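Local atomic coordinates of sesquisabinene B synthase 2 (Santalum album, PDB entry 6A2A), a protein that probably converts farnesyl diphosphate to sesquisabinene B, as a metal-dependent plant terpene synthase of the Tpsb subfamily. Residues 51-55 and 56-60; 42-45 and 46-49. All coordinates share one frame; numbering follows the deposited sequence.

How the contacts relate
Both contacts are local and lie in the N-terminal terpene synthase domain. Contact 2 comes first along the chain, within helix 41-50. Contact 1 follows at residues 51-60, where the loop after that helix runs into helix 55-73. Their centres are about 18 Å apart, and both lie on the same side of the chain's centre. Helix 239-270 is a shared neighbour: side chains from both contacts rest on it, with Gln257 met by Leu47 of contact 2 and Cys51 of contact 1. Together they describe one helix whose last turn is bridged by water and the first turn of the next helix. Both are away from the metal-binding residues.

Contact 1 of 2, residues 51-55 and 56-60; sequences CTVEE and KHLKL
Val53 and Leu58 meet through methyl groups, with Val53 CG1 3.5 Å from Leu58 CD1. The same Val53 methyl also lies against CB of His57. Val53 turns CG1 anti to its backbone N (chi1 176°), which brings this branch over to both partners. Glu54 and His57 run side by side, pointing the same way. Glu54 OE2 comes 3.3 Å from His57 CE1, and the carboxylate and ring planes are 71° apart. The last methylene of Lys56, CE, lies beside the other carboxylate oxygen, 3.7 Å from Glu54 OE1. The charged ends do not touch: Lys56 NZ stays 4.7 Å from Glu54 OE1, so any attraction is probably modest. Glu55 crosses Leu58 at about a right angle, and its OE1 approaches Leu58 CD2.

These side chains lie at the start of helix 55-73, part of the largely helical N-terminal domain of a plant terpene synthase. Glu54 holds the N-cap position. Its carbonyl oxygen takes two backbone bonds, from Leu58 N at 3.2 Å and from His57 N at 2.7 Å. The Leu58 donor lies in the carbonyl plane, whereas the His57 donor stands above it, 45° out. Lys59 N then reaches Glu55 O at 3.2 Å, so the helical pattern is under way by the first turn.

Further out, the loop joins this helix to helix 41-50. Thr52 OG1 hydrogen-bonds to Asp49 O at the end of that helix. His57 and Leu60 both rest on Leu247 of helix 239-270, and His57 also touches Leu563 and Glu565 near the C-terminus.

Contact 2 of 2, residues 42-45 and 46-49; sequences EFLQ and SLGD
Phe43, Ser46 and Leu47 meet within helix 41-50 of the N-terminal terpene synthase domain, where the helix is kinked and two waters enter its backbone. Ser46 OG donates to Phe43 O at 2.7 Å, lying in the carbonyl plane on a lone pair. The serine hydroxyl sits between its own backbone N and carbonyl carbon (chi1 85°), which turns it back to the preceding turn. The backbone bonds here are weak. Ser46 N is shared between Glu42 O and Phe43 O, and Leu47 N between Phe43 O and Leu44 O.

Phe43, Leu44 and Leu47 form an apolar patch on the helix. Phe43 and Leu47 pack through CZ and CD2, 3.9 Å apart. Leu44 lies alongside Leu47, pointing the same way, with its CD2 4.1 Å from Leu47 CD1. All three touch Ile558 of helix 546-558, while Leu44 and Leu47 also rest on helix 239-270.

At the kink, Gly48 N and Asp49 N do not make the regular bonds to Leu44 O and Gln45 O. Asp49 N has a weak one to Ser46 O, and water bridges both gaps. One water accepts from Gly48 N and lies 2.8 Å from Leu44 O, to which it probably donates. The second donates to Gln45 O and accepts from Asp49 N, both at 2.9 Å. This second water also gives a weak bond to Asp49 OD2, at 2.8 Å.

Contact 1 of 2, residues 51-55 and 56-60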
loop_
_atom_site.group_PDB
_atom_site.type_symbol
_atom_site.label_atom_id
_atom_site.label_comp_id
_atom_site.label_asym_id
_atom_site.label_seq_id
_atom_site.Cartn_x
_atom_site.Cartn_y
_atom_site.Cartn_z
ATOM N N CYS A 51 -20.532 -6.362 -0.007
ATOM C CA CYS A 51 -20.864 -7.786 0.227
ATOM C C CYS A 51 -20.550 -8.195 1.675
ATOM O O CYS A 51 -20.394 -9.396 1.974
ATOM C CB CYS A 51 -20.097 -8.679 -0.747
ATOM S SG CYS A 51 -20.409 -8.285 -2.492
ATOM N N THR A 52 -20.476 -7.220 2.578
ATOM C CA THR A 52 -20.187 -7.523 3.971
ATOM C C THR A 52 -21.097 -8.667 4.442
ATOM O O THR A 52 -22.318 -8.574 4.279
ATOM C CB THR A 52 -20.393 -6.293 4.861
ATOM O OG1 THR A 52 -19.799 -5.173 4.204
ATOM C CG2 THR A 52 -19.808 -6.484 6.245
ATOM N N VAL A 53 -20.514 -9.732 4.995
ATOM C CA VAL A 53 -21.292 -10.875 5.518
ATOM C C VAL A 53 -21.870 -10.466 6.874
ATOM O O VAL A 53 -21.124 -10.119 7.753
ATOM C CB VAL A 53 -20.428 -12.143 5.666
ATOM C CG1 VAL A 53 -21.215 -13.296 6.288
ATOM C CG2 VAL A 53 -19.813 -12.577 4.342
ATOM N N GLU A 54 -23.182 -10.548 7.021
ATOM C CA GLU A 54 -23.868 -10.048 8.221
ATOM C C GLU A 54 -23.442 -10.865 9.441
ATOM O O GLU A 54 -23.293 -12.095 9.340
ATOM C CB GLU A 54 -25.382 -10.172 8.058
ATOM C CG GLU A 54 -25.949 -9.456 6.847
ATOM C CD GLU A 54 -27.426 -9.745 6.648
ATOM O OE1 GLU A 54 -28.221 -9.332 7.521
ATOM O OE2 GLU A 54 -27.779 -10.397 5.642
ATOM N N GLU A 55 -23.288 -10.181 10.582
ATOM C CA GLU A 55 -22.818 -10.792 11.852
ATOM C C GLU A 55 -23.610 -12.072 12.173
ATOM O O GLU A 55 -23.068 -13.018 12.763
ATOM C CB GLU A 55 -22.939 -9.791 13.007
ATOM C CG GLU A 55 -22.573 -10.360 14.373
ATOM C CD GLU A 55 -21.202 -11.009 14.498
ATOM O OE1 GLU A 55 -20.206 -10.377 14.084
ATOM O OE2 GLU A 55 -21.124 -12.141 15.028
ATOM N N LYS A 56 -24.884 -12.106 11.801
ATOM C CA LYS A 56 -25.720 -13.253 12.148
ATOM C C LYS A 56 -25.319 -14.455 11.276
ATOM O O LYS A 56 -25.475 -15.588 11.691
ATOM C CB LYS A 56 -27.206 -12.900 12.023
ATOM C CG LYS A 56 -27.715 -12.697 10.606
ATOM C CD LYS A 56 -29.206 -12.852 10.465
ATOM C CE LYS A 56 -29.712 -12.299 9.145
ATOM N NZ LYS A 56 -31.036 -12.855 8.764
ATOM N N HIS A 57 -24.808 -14.196 10.070
ATOM C CA HIS A 57 -24.287 -15.254 9.202
ATOM C C HIS A 57 -22.931 -15.757 9.728
ATOM O O HIS A 57 -22.645 -16.937 9.669
ATOM C CB HIS A 57 -24.250 -14.737 7.761
ATOM C CG HIS A 57 -25.599 -14.508 7.166
ATOM N ND1 HIS A 57 -25.805 -13.634 6.118
ATOM C CD2 HIS A 57 -26.806 -15.050 7.447
ATOM C CE1 HIS A 57 -27.076 -13.654 5.770
ATOM N NE2 HIS A 57 -27.709 -14.524 6.566
ATOM N N LEU A 58 -22.080 -14.875 10.232
ATOM C CA LEU A 58 -20.806 -15.301 10.897
ATOM C C LEU A 58 -21.053 -16.307 12.027
ATOM O O LEU A 58 -20.303 -17.271 12.192
ATOM C CB LEU A 58 -20.095 -14.071 11.470
ATOM C CG LEU A 58 -19.000 -13.437 10.612
ATOM C CD1 LEU A 58 -19.181 -13.758 9.128
ATOM C CD2 LEU A 58 -18.943 -11.932 10.847
ATOM N N LYS A 59 -22.043 -16.028 12.869
ATOM C CA LYS A 59 -22.348 -16.897 14.018
ATOM C C LYS A 59 -22.974 -18.210 13.501
ATOM O O LYS A 59 -22.610 -19.270 13.953
ATOM C CB LYS A 59 -23.206 -16.094 15.010
ATOM C CG LYS A 59 -23.847 -16.866 16.155
ATOM C CD LYS A 59 -23.041 -16.874 17.445
ATOM C CE LYS A 59 -22.924 -18.258 18.056
ATOM N NZ LYS A 59 -22.347 -19.234 17.095
ATOM N N LEU A 60 -23.844 -18.143 12.502
ATOM C CA LEU A 60 -24.405 -19.342 11.891
ATOM C C LEU A 60 -23.288 -20.203 11.277
ATOM O O LEU A 60 -23.320 -21.446 11.364
ATOM C CB LEU A 60 -25.428 -18.907 10.845
ATOM C CG LEU A 60 -26.120 -20.018 10.059
ATOM C CD1 LEU A 60 -26.952 -20.932 10.961
ATOM C CD2 LEU A 60 -26.994 -19.407 8.978
#

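Contact 2 of 2, residues 42-45 and 46-49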
loop_
_atom_site.group_PDB
_atom_site.type_symbol
_atom_site.label_atom_id
_atom_site.label_comp_id
_atom_site.label_asym_id
_atom_site.label_seq_id
_atom_site.Cartn_x
_atom_site.Cartn_y
_atom_site.Cartn_z
ATOM N N GLU A 42 -12.423 1.021 -9.473
ATOM C CA GLU A 42 -13.237 1.605 -8.383
ATOM C C GLU A 42 -14.328 0.591 -8.036
ATOM O O GLU A 42 -14.713 0.442 -6.876
ATOM C CB GLU A 42 -13.776 3.004 -8.764
ATOM C CG GLU A 42 -15.157 3.028 -9.429
ATOM C CD GLU A 42 -15.917 4.358 -9.457
ATOM O OE1 GLU A 42 -16.268 4.834 -10.576
ATOM O OE2 GLU A 42 -16.204 4.902 -8.364
ATOM N N PHE A 43 -14.826 -0.124 -9.044
ATOM C CA PHE A 43 -15.762 -1.182 -8.768
ATOM C C PHE A 43 -15.121 -2.231 -7.840
ATOM O O PHE A 43 -15.734 -2.705 -6.848
ATOM C CB PHE A 43 -16.232 -1.829 -10.056
ATOM C CG PHE A 43 -17.116 -3.004 -9.788
ATOM C CD1 PHE A 43 -18.402 -2.807 -9.321
ATOM C CD2 PHE A 43 -16.641 -4.298 -9.917
ATOM C CE1 PHE A 43 -19.229 -3.888 -9.045
ATOM C CE2 PHE A 43 -17.458 -5.376 -9.612
ATOM C CZ PHE A 43 -18.751 -5.171 -9.177
ATOM N N LEU A 44 -13.874 -2.563 -8.128
ATOM C CA LEU A 44 -13.236 -3.695 -7.453
ATOM C C LEU A 44 -12.997 -3.314 -5.988
ATOM O O LEU A 44 -13.095 -4.140 -5.077
ATOM C CB LEU A 44 -11.931 -4.044 -8.182
ATOM C CG LEU A 44 -12.126 -4.793 -9.504
ATOM C CD1 LEU A 44 -10.815 -5.186 -10.145
ATOM C CD2 LEU A 44 -13.015 -6.013 -9.337
ATOM N N GLN A 45 -12.714 -2.036 -5.803
ATOM C CA GLN A 45 -12.536 -1.449 -4.508
ATOM C C GLN A 45 -13.885 -1.357 -3.780
ATOM O O GLN A 45 -13.921 -1.438 -2.562
ATOM C CB GLN A 45 -11.828 -0.108 -4.680
ATOM C CG GLN A 45 -10.390 -0.267 -5.151
ATOM C CD GLN A 45 -9.884 0.920 -5.920
ATOM O OE1 GLN A 45 -10.499 1.977 -5.932
ATOM N NE2 GLN A 45 -8.750 0.761 -6.578
ATOM N N SER A 46 -14.981 -1.240 -4.511
ATOM C CA SER A 46 -16.299 -1.082 -3.883
ATOM C C SER A 46 -16.751 -2.382 -3.213
ATOM O O SER A 46 -17.585 -2.344 -2.299
ATOM C CB SER A 46 -17.340 -0.615 -4.884
ATOM O OG SER A 46 -17.919 -1.713 -5.597
ATOM N N LEU A 47 -16.226 -3.521 -3.691
ATOM C CA LEU A 47 -16.753 -4.854 -3.346
ATOM C C LEU A 47 -16.609 -5.147 -1.853
ATOM O O LEU A 47 -17.519 -5.744 -1.283
ATOM C CB LEU A 47 -15.993 -5.940 -4.115
ATOM C CG LEU A 47 -16.376 -6.151 -5.571
ATOM C CD1 LEU A 47 -15.429 -7.170 -6.180
ATOM C CD2 LEU A 47 -17.830 -6.586 -5.704
ATOM N N GLY A 48 -15.469 -4.803 -1.257
ATOM C CA GLY A 48 -15.250 -4.993 0.196
ATOM C C GLY A 48 -16.509 -4.732 1.029
ATOM O O GLY A 48 -16.954 -5.602 1.794
ATOM N N ASP A 49 -17.120 -3.555 0.870
ATOM C CA ASP A 49 -18.288 -3.165 1.700
ATOM C C ASP A 49 -19.678 -3.443 1.089
ATOM O O ASP A 49 -20.683 -3.424 1.803
ATOM C CB ASP A 49 -18.156 -1.695 2.092
ATOM C CG ASP A 49 -16.838 -1.404 2.778
ATOM O OD1 ASP A 49 -16.475 -2.143 3.721
ATOM O OD2 ASP A 49 -16.158 -0.446 2.364
HETATM O O HOH W 1 -12.651 -4.397 -2.356
HETATM O O HOH W 2 -15.007 -1.671 0.106
#